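Local coordinates for protein homoserine O-acetyltransferase (Pseudomonas veronii, PDB 5EFZ) that catalyses the hydrolysis of ethyl acetate to ethanol and acetate, taking part in the breakdown of short-chain methyl ketones such as 2-butanone, at residues 63-68 with 154-159; 96-101 with 270-275. All coordinates share one frame; numbering follows the deposited sequence.

In the fold
Both contacts lie in the buried interior of an alpha/beta hydrolase, beside the site of the inferred nucleophile S151, and their centres are 10 Å apart. Contact 1 joins the end of strand 61-65 to the helix that follows S151; contact 2 ties the loop after the adjacent strand 92-96 to helix 263-274. Two hydrogen bonds connect them: Q98 NE2 reaches T66 O at 2.9 Å, and Q155 NE2 reaches W273 O at 3.0 Å. The side chains of Q156 and Q98 each lie about 8 Å from that of S151, and that of Q98 is about 6 Å from an acetate in the active site, consistent with both glutamines belonging to the second shell of the site.

Contact 1. Residues 63-68 with 154-159. With ACT (acetate ion), chain O.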
ATOM      1  N   LEU A  63     -19.890  10.060  22.559  1.00 16.93           N
ATOM      2  CA  LEU A  63     -20.227   8.843  21.794  1.00 15.58           C
ATOM      3  C   LEU A  63     -18.983   8.377  21.076  1.00 17.85           C
ATOM      4  O   LEU A  63     -18.315   9.178  20.447  1.00 19.37           O
ATOM      5  CB  LEU A  63     -21.326   9.105  20.785  1.00 16.27           C
ATOM      6  CG  LEU A  63     -21.640   7.946  19.820  1.00 20.03           C
ATOM      7  CD1 LEU A  63     -22.397   6.877  20.562  1.00 21.18           C
ATOM      8  CD2 LEU A  63     -22.499   8.488  18.693  1.00 23.28           C
ATOM      9  N   VAL A  64     -18.680   7.080  21.187  1.00 17.94           N
ATOM     10  CA  VAL A  64     -17.503   6.498  20.556  1.00 16.41           C
ATOM     11  C   VAL A  64     -17.965   5.335  19.667  1.00 15.09           C
ATOM     12  O   VAL A  64     -18.279   4.257  20.179  1.00 19.32           O
ATOM     13  CB  VAL A  64     -16.504   5.991  21.605  1.00 16.52           C
ATOM     14  CG1 VAL A  64     -15.231   5.480  20.914  1.00 15.14           C
ATOM     15  CG2 VAL A  64     -16.128   7.158  22.586  1.00 18.69           C
ATOM     16  N   PRO A  65     -18.048   5.560  18.342  1.00 17.79           N
ATOM     17  CA  PRO A  65     -18.332   4.446  17.410  1.00 19.46           C
ATOM     18  C   PRO A  65     -17.123   3.545  17.261  1.00 18.30           C
ATOM     19  O   PRO A  65     -16.026   3.931  17.631  1.00 18.22           O
ATOM     20  CB  PRO A  65     -18.628   5.144  16.063  1.00 19.80           C
ATOM     21  CG  PRO A  65     -18.852   6.623  16.425  1.00 21.74           C
ATOM     22  CD  PRO A  65     -17.936   6.847  17.629  1.00 17.93           C
ATOM     23  N   THR A  66     -17.316   2.334  16.747  1.00 16.27           N
ATOM     24  CA  THR A  66     -16.192   1.393  16.630  1.00 15.08           C
ATOM     25  C   THR A  66     -15.746   1.303  15.171  1.00 18.12           C
ATOM     26  O   THR A  66     -16.466   1.742  14.241  1.00 16.04           O
ATOM     27  CB  THR A  66     -16.587  -0.017  17.166  1.00 16.94           C
ATOM     28  OG1 THR A  66     -17.657  -0.522  16.372  1.00 17.83           O
ATOM     29  CG2 THR A  66     -17.103   0.064  18.657  1.00 16.26           C
ATOM     30  N   TRP A  67     -14.555   0.746  14.968  1.00 17.00           N
ATOM     31  CA  TRP A  67     -13.939   0.771  13.658  1.00 16.72           C
ATOM     32  C   TRP A  67     -14.015  -0.598  12.996  1.00 16.65           C
ATOM     33  O   TRP A  67     -14.612  -1.537  13.533  1.00 18.29           O
ATOM     34  CB  TRP A  67     -12.476   1.240  13.756  1.00 18.33           C
ATOM     35  CG  TRP A  67     -11.621   0.490  14.751  1.00 19.60           C
ATOM     36  CD1 TRP A  67     -11.470  -0.875  14.868  1.00 20.61           C
ATOM     37  CD2 TRP A  67     -10.755   1.078  15.739  1.00 20.04           C
ATOM     38  NE1 TRP A  67     -10.577  -1.169  15.888  1.00 21.44           N
ATOM     39  CE2 TRP A  67     -10.132   0.009  16.441  1.00 18.33           C
ATOM     40  CE3 TRP A  67     -10.458   2.398  16.104  1.00 20.40           C
ATOM     41  CZ2 TRP A  67      -9.217   0.233  17.481  1.00 22.08           C
ATOM     42  CZ3 TRP A  67      -9.558   2.621  17.147  1.00 19.87           C
ATOM     43  CH2 TRP A  67      -8.947   1.544  17.821  1.00 23.77           C
ATOM     44  N   TYR A  68     -13.419  -0.691  11.812  1.00 14.94           N
ATOM     45  CA  TYR A  68     -13.454  -1.929  11.035  1.00 16.18           C
ATOM     46  C   TYR A  68     -12.828  -3.093  11.809  1.00 17.34           C
ATOM     47  O   TYR A  68     -11.705  -2.964  12.249  1.00 16.16           O
ATOM     48  CB  TYR A  68     -12.707  -1.745   9.707  1.00 14.07           C
ATOM     49  CG  TYR A  68     -12.596  -3.062   8.941  1.00 15.61           C
ATOM     50  CD1 TYR A  68     -13.645  -3.517   8.138  1.00 17.04           C
ATOM     51  CD2 TYR A  68     -11.439  -3.846   9.027  1.00 14.68           C
ATOM     52  CE1 TYR A  68     -13.550  -4.735   7.441  1.00 18.25           C
ATOM     53  CE2 TYR A  68     -11.335  -5.076   8.328  1.00 15.13           C
ATOM     54  CZ  TYR A  68     -12.392  -5.494   7.546  1.00 18.25           C
ATOM     55  OH  TYR A  68     -12.278  -6.690   6.884  1.00 17.35           O
ATOM     56  N   ALA A 154     -14.387   7.344  12.474  1.00 14.37           N
ATOM     57  CA  ALA A 154     -14.344   8.713  11.950  1.00 16.16           C
ATOM     58  C   ALA A 154     -15.414   8.914  10.871  1.00 15.54           C
ATOM     59  O   ALA A 154     -16.047   9.983  10.775  1.00 15.68           O
ATOM     60  CB  ALA A 154     -12.936   9.030  11.370  1.00 12.49           C
ATOM     61  N   GLN A 155     -15.607   7.913  10.021  1.00 13.98           N
ATOM     62  CA  GLN A 155     -16.697   8.003   9.052  1.00 15.10           C
ATOM     63  C   GLN A 155     -18.038   8.226   9.732  1.00 16.90           C
ATOM     64  O   GLN A 155     -18.816   9.077   9.295  1.00 15.38           O
ATOM     65  CB  GLN A 155     -16.782   6.720   8.233  1.00 16.43           C
ATOM     66  CG  GLN A 155     -15.585   6.504   7.283  1.00 14.94           C
ATOM     67  CD  GLN A 155     -15.790   5.238   6.451  1.00 17.25           C
ATOM     68  OE1 GLN A 155     -16.084   4.177   7.005  1.00 18.19           O
ATOM     69  NE2 GLN A 155     -15.698   5.365   5.121  1.00 16.36           N
ATOM     70  N   GLN A 156     -18.316   7.466  10.802  1.00 14.44           N
ATOM     71  CA  GLN A 156     -19.547   7.686  11.563  1.00 15.27           C
ATOM     72  C   GLN A 156     -19.577   9.058  12.254  1.00 15.99           C
ATOM     73  O   GLN A 156     -20.636   9.663  12.403  1.00 15.91           O
ATOM     74  CB  GLN A 156     -19.730   6.582  12.609  1.00 16.02           C
ATOM     75  CG  GLN A 156     -20.016   5.195  11.960  1.00 19.76           C
ATOM     76  CD  GLN A 156     -19.809   4.058  12.939  1.00 18.46           C
ATOM     77  OE1 GLN A 156     -20.707   3.725  13.721  1.00 19.41           O
ATOM     78  NE2 GLN A 156     -18.597   3.486  12.936  1.00 16.38           N
ATOM     79  N   THR A 157     -18.416   9.524  12.705  1.00 14.13           N
ATOM     80  CA  THR A 157     -18.314  10.844  13.318  1.00 14.64           C
ATOM     81  C   THR A 157     -18.730  11.958  12.350  1.00 15.94           C
ATOM     82  O   THR A 157     -19.524  12.841  12.710  1.00 17.49           O
ATOM     83  CB  THR A 157     -16.874  11.074  13.850  1.00 17.28           C
ATOM     84  OG1 THR A 157     -16.621  10.142  14.921  1.00 18.13           O
ATOM     85  CG2 THR A 157     -16.671  12.541  14.384  1.00 14.20           C
ATOM     86  N   TYR A 158     -18.200  11.936  11.125  1.00 14.84           N
ATOM     87  CA  TYR A 158     -18.599  12.906  10.112  1.00 15.19           C
ATOM     88  C   TYR A 158     -20.084  12.811   9.798  1.00 16.88           C
ATOM     89  O   TYR A 158     -20.795  13.820   9.700  1.00 18.40           O
ATOM     90  CB  TYR A 158     -17.796  12.697   8.823  1.00 14.64           C
ATOM     91  CG  TYR A 158     -16.402  13.276   8.891  1.00 18.43           C
ATOM     92  CD1 TYR A 158     -16.202  14.643   9.157  1.00 20.09           C
ATOM     93  CD2 TYR A 158     -15.274  12.479   8.669  1.00 18.26           C
ATOM     94  CE1 TYR A 158     -14.892  15.187   9.180  1.00 21.34           C
ATOM     95  CE2 TYR A 158     -13.971  13.028   8.695  1.00 17.79           C
ATOM     96  CZ  TYR A 158     -13.802  14.370   8.948  1.00 22.20           C
ATOM     97  OH  TYR A 158     -12.505  14.885   8.984  1.00 20.74           O
ATOM     98  N   GLU A 159     -20.562  11.587   9.629  1.00 16.48           N
ATOM     99  CA  GLU A 159     -21.971  11.425   9.334  1.00 14.85           C
ATOM    100  C   GLU A 159     -22.859  11.983  10.458  1.00 19.45           C
ATOM    101  O   GLU A 159     -23.879  12.645  10.197  1.00 17.86           O
ATOM    102  CB  GLU A 159     -22.283   9.944   9.082  1.00 15.56           C
ATOM    103  CG  GLU A 159     -23.792   9.644   8.878  1.00 20.68           C
ATOM    104  CD  GLU A 159     -24.390  10.130   7.545  1.00 22.88           C
ATOM    105  OE1 GLU A 159     -23.651  10.454   6.571  1.00 22.89           O
ATOM    106  OE2 GLU A 159     -25.644  10.196   7.469  1.00 22.36           O
TER
HETATM  107  C   ACT O 409     -10.438   0.731  10.555  1.00 27.32           C
HETATM  108  O   ACT O 409      -9.705   1.176   9.627  1.00 26.49           O
HETATM  109  OXT ACT O 409     -11.654   1.121  10.584  1.00 25.91           O
HETATM  110  CH3 ACT O 409      -9.871  -0.189  11.582  1.00 23.64           C
HETATM  111  O   HOH W   1     -19.926   1.894  15.712  1.00 17.16           O
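P65 and Q156 pass each other in opposite directions where strand 61-65 meets helix 152-163. The proline CB sits over the flat face of the Q156 amide, 3.4 Å from Q156 OE1, and its CG rests on the glutamine CB. Proline suits this place because its ring offers a rigid nonpolar surface. With CG anti to its own carbonyl carbon (chi1 -68°) and an extended chain beyond, Q156 carries its amide to the backbone of T66. There NE2 makes a weak bond to T66 O at 3.0 Å, bent to 134° at the hydrogen, while also donating to M152 O. Its OE1 accepts from Q131 and from a water that in turn accepts from T66 N (2.8 Å). A leucine in its place would probably leave T66 O with Q98 NE2 but without this second donor, and the water without its acceptor. Two residues on, Y68 N donates to acetate OXT at 2.8 Å and 161°. The acetate, probably from the crystallisation liquor, also bonds S151 OG and H334 NE2, while Y68 N and M152 N hold it, consistent with an oxyanion hole. The amide, bonded weakly and through water, probably steadies the backbone leading to Y68 N.

Contact 2. Residues 96-101 with 270-275; sequences VNQIGN and AWKWQR
The type II beta turn from Q98 to N101, in the loop that follows strand 92-96, is met by K272 of helix 263-274, one of the helices inserted between strands 170-174 and 296-300, where alpha/beta hydrolases commonly carry their cap. The lysine ammonium gives two hydrogen bonds across the contact. NZ donates to I99 O at 2.8 Å, in the carbonyl plane and on a lone pair, with a C=O...N angle of 143°. It also donates to Q98 OE1 at 3.0 Å, here tilted 28° out of the carbonyl plane. D127 completes the set with a salt bridge to NZ, so this buried charge is met by a carboxylate and two neutral oxygens. Lysine suits the place through its length: CG stands anti to the backbone N, and a bend at chi3 (-52°) steers an otherwise extended chain to the turn. Q98 slides past it in the opposite direction, and its CB, CG and CD lie beside NZ as well. Glutamine offers both an acceptor and a donor, the NE2 end serving T66 O.

The turn has its own supports. N101 N closes it on Q98 O at 3.1 Å, G100 adopts a positive phi, at which a side chain would be jammed against the preceding carbonyl, and N101 ND2 donates to N97 OD1 at 2.9 Å. I99 N is held by D127, so one carboxylate links turn and lysine. Farther along 270-275, R275 lays its guanidinium face over W271 NE1, while its NH1 donates to W271 O at 3.1 Å.

Around the lysine chain stand M152 of helix 152-163 and I124 of helix 124-139; W273 and A270 pack against helix 182-196, and V96 pairs with V64 of the neighbouring parallel strand 61-65.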
ATOM      1  N   VAL A  96     -20.543   2.386  21.081  1.00 19.58           N
ATOM      2  CA  VAL A  96     -21.598   1.650  20.394  1.00 19.83           C
ATOM      3  C   VAL A  96     -20.997   0.839  19.263  1.00 18.75           C
ATOM      4  O   VAL A  96     -20.360   1.386  18.356  1.00 18.73           O
ATOM      5  CB  VAL A  96     -22.684   2.592  19.865  1.00 18.81           C
ATOM      6  CG1 VAL A  96     -23.831   1.783  19.167  1.00 18.97           C
ATOM      7  CG2 VAL A  96     -23.224   3.505  21.019  1.00 16.66           C
ATOM      8  N   ASN A  97     -21.216  -0.464  19.326  1.00 16.03           N
ATOM      9  CA  ASN A  97     -20.695  -1.386  18.309  1.00 16.46           C
ATOM     10  C   ASN A  97     -21.431  -1.281  16.973  1.00 17.28           C
ATOM     11  O   ASN A  97     -22.673  -1.261  16.925  1.00 17.72           O
ATOM     12  CB  ASN A  97     -20.776  -2.820  18.838  1.00 18.74           C
ATOM     13  CG  ASN A  97     -19.761  -3.079  19.948  1.00 19.28           C
ATOM     14  OD1 ASN A  97     -18.610  -3.429  19.665  1.00 19.06           O
ATOM     15  ND2 ASN A  97     -20.195  -2.940  21.219  1.00 18.42           N
ATOM     16  N   GLN A  98     -20.662  -1.211  15.897  1.00 15.14           N
ATOM     17  CA  GLN A  98     -21.214  -1.198  14.547  1.00 18.51           C
ATOM     18  C   GLN A  98     -22.184  -2.323  14.313  1.00 17.75           C
ATOM     19  O   GLN A  98     -21.920  -3.470  14.704  1.00 17.74           O
ATOM     20  CB  GLN A  98     -20.094  -1.340  13.516  1.00 18.15           C
ATOM     21  CG  GLN A  98     -19.420  -0.045  13.112  1.00 16.76           C
ATOM     22  CD  GLN A  98     -18.518  -0.333  11.897  1.00 18.23           C
ATOM     23  OE1 GLN A  98     -18.941  -0.995  10.942  1.00 18.92           O
ATOM     24  NE2 GLN A  98     -17.269   0.102  11.967  1.00 15.80           N
ATOM     25  N   ILE A  99     -23.282  -2.015  13.635  1.00 18.70           N
ATOM     26  CA  ILE A  99     -24.103  -3.054  13.026  1.00 17.45           C
ATOM     27  C   ILE A  99     -23.216  -3.879  12.124  1.00 19.27           C
ATOM     28  O   ILE A  99     -22.541  -3.332  11.237  1.00 17.33           O
ATOM     29  CB  ILE A  99     -25.264  -2.440  12.214  1.00 16.70           C
ATOM     30  CG1 ILE A  99     -26.156  -1.603  13.162  1.00 17.48           C
ATOM     31  CG2 ILE A  99     -26.100  -3.545  11.523  1.00 18.83           C
ATOM     32  CD1 ILE A  99     -27.177  -0.734  12.423  1.00 21.83           C
ATOM     33  N   GLY A 100     -23.211  -5.198  12.307  1.00 18.45           N
ATOM     34  CA  GLY A 100     -22.386  -6.034  11.453  1.00 17.48           C
ATOM     35  C   GLY A 100     -21.085  -6.477  12.097  1.00 20.91           C
ATOM     36  O   GLY A 100     -20.366  -7.297  11.514  1.00 20.30           O
ATOM     37  N   ASN A 101     -20.766  -5.969  13.288  1.00 19.32           N
ATOM     38  CA  ASN A 101     -19.450  -6.264  13.862  1.00 18.66           C
ATOM     39  C   ASN A 101     -19.399  -7.526  14.722  1.00 20.51           C
ATOM     40  O   ASN A 101     -18.356  -7.809  15.331  1.00 19.45           O
ATOM     41  CB  ASN A 101     -18.939  -5.053  14.694  1.00 13.38           C
ATOM     42  CG  ASN A 101     -19.345  -5.109  16.177  1.00 19.37           C
ATOM     43  OD1 ASN A 101     -20.458  -5.528  16.544  1.00 17.19           O
ATOM     44  ND2 ASN A 101     -18.447  -4.631  17.036  1.00 18.05           N
ATOM     45  N   ALA A 270     -16.651  -4.083   5.626  1.00 14.49           N
ATOM     46  CA  ALA A 270     -15.930  -3.638   4.446  1.00 13.96           C
ATOM     47  C   ALA A 270     -16.841  -2.939   3.408  1.00 15.57           C
ATOM     48  O   ALA A 270     -16.464  -1.893   2.847  1.00 15.68           O
ATOM     49  CB  ALA A 270     -15.182  -4.854   3.784  1.00 12.79           C
ATOM     50  N   TRP A 271     -18.011  -3.515   3.128  1.00 15.24           N
ATOM     51  CA  TRP A 271     -18.946  -2.912   2.158  1.00 15.11           C
ATOM     52  C   TRP A 271     -19.339  -1.517   2.645  1.00 17.00           C
ATOM     53  O   TRP A 271     -19.448  -0.553   1.877  1.00 15.78           O
ATOM     54  CB  TRP A 271     -20.212  -3.790   1.999  1.00 15.90           C
ATOM     55  CG  TRP A 271     -21.166  -3.362   0.889  1.00 17.78           C
ATOM     56  CD1 TRP A 271     -21.233  -3.877  -0.395  1.00 23.82           C
ATOM     57  CD2 TRP A 271     -22.206  -2.388   0.984  1.00 19.05           C
ATOM     58  NE1 TRP A 271     -22.246  -3.256  -1.095  1.00 22.80           N
ATOM     59  CE2 TRP A 271     -22.855  -2.339  -0.268  1.00 22.46           C
ATOM     60  CE3 TRP A 271     -22.655  -1.546   2.016  1.00 19.01           C
ATOM     61  CZ2 TRP A 271     -23.912  -1.471  -0.527  1.00 24.15           C
ATOM     62  CZ3 TRP A 271     -23.706  -0.668   1.757  1.00 20.86           C
ATOM     63  CH2 TRP A 271     -24.329  -0.647   0.501  1.00 22.79           C
ATOM     64  N   LYS A 272     -19.565  -1.439   3.947  1.00 15.66           N
ATOM     65  CA  LYS A 272     -20.014  -0.205   4.581  1.00 17.64           C
ATOM     66  C   LYS A 272     -18.907   0.859   4.462  1.00 17.09           C
ATOM     67  O   LYS A 272     -19.149   2.010   4.086  1.00 17.50           O
ATOM     68  CB  LYS A 272     -20.350  -0.466   6.047  1.00 14.86           C
ATOM     69  CG  LYS A 272     -20.897   0.757   6.788  1.00 15.79           C
ATOM     70  CD  LYS A 272     -20.974   0.498   8.309  1.00 17.31           C
ATOM     71  CE  LYS A 272     -21.711  -0.798   8.674  1.00 20.33           C
ATOM     72  NZ  LYS A 272     -21.826  -0.812  10.188  1.00 19.07           N
ATOM     73  N   TRP A 273     -17.708   0.449   4.856  1.00 14.25           N
ATOM     74  CA  TRP A 273     -16.518   1.298   4.807  1.00 17.14           C
ATOM     75  C   TRP A 273     -16.324   1.864   3.396  1.00 16.13           C
ATOM     76  O   TRP A 273     -16.077   3.065   3.221  1.00 15.66           O
ATOM     77  CB  TRP A 273     -15.312   0.452   5.270  1.00 16.83           C
ATOM     78  CG  TRP A 273     -13.900   0.972   5.051  1.00 18.93           C
ATOM     79  CD1 TRP A 273     -13.479   2.250   4.749  1.00 19.15           C
ATOM     80  CD2 TRP A 273     -12.717   0.160   5.114  1.00 17.29           C
ATOM     81  NE1 TRP A 273     -12.081   2.260   4.614  1.00 18.65           N
ATOM     82  CE2 TRP A 273     -11.606   0.990   4.841  1.00 19.47           C
ATOM     83  CE3 TRP A 273     -12.503  -1.200   5.361  1.00 16.92           C
ATOM     84  CZ2 TRP A 273     -10.284   0.495   4.816  1.00 18.74           C
ATOM     85  CZ3 TRP A 273     -11.189  -1.693   5.328  1.00 20.10           C
ATOM     86  CH2 TRP A 273     -10.105  -0.841   5.063  1.00 19.47           C
ATOM     87  N   GLN A 274     -16.431   1.006   2.382  1.00 17.25           N
ATOM     88  CA  GLN A 274     -16.256   1.456   0.996  1.00 15.06           C
ATOM     89  C   GLN A 274     -17.149   2.627   0.589  1.00 17.40           C
ATOM     90  O   GLN A 274     -16.814   3.402  -0.308  1.00 17.89           O
ATOM     91  CB  GLN A 274     -16.557   0.299   0.034  1.00 16.68           C
ATOM     92  CG  GLN A 274     -15.441  -0.719  -0.065  1.00 17.30           C
ATOM     93  CD  GLN A 274     -15.753  -1.789  -1.097  1.00 20.50           C
ATOM     94  OE1 GLN A 274     -16.853  -2.362  -1.096  1.00 21.16           O
ATOM     95  NE2 GLN A 274     -14.796  -2.058  -2.004  1.00 17.00           N
ATOM     96  N   ARG A 275     -18.317   2.704   1.210  1.00 15.59           N
ATOM     97  CA  ARG A 275     -19.365   3.621   0.733  1.00 15.90           C
ATOM     98  C   ARG A 275     -19.655   4.796   1.651  1.00 17.72           C
ATOM     99  O   ARG A 275     -20.578   5.565   1.379  1.00 18.95           O
ATOM    100  CB  ARG A 275     -20.640   2.818   0.488  1.00 16.69           C
ATOM    101  CG  ARG A 275     -20.567   2.049  -0.847  1.00 20.34           C
ATOM    102  CD  ARG A 275     -21.463   0.840  -0.878  1.00 20.68           C
ATOM    103  NE  ARG A 275     -21.203   0.073  -2.107  1.00 20.46           N
ATOM    104  CZ  ARG A 275     -20.229  -0.832  -2.221  1.00 21.90           C
ATOM    105  NH1 ARG A 275     -19.435  -1.111  -1.188  1.00 21.98           N
ATOM    106  NH2 ARG A 275     -20.037  -1.449  -3.376  1.00 24.83           N
TER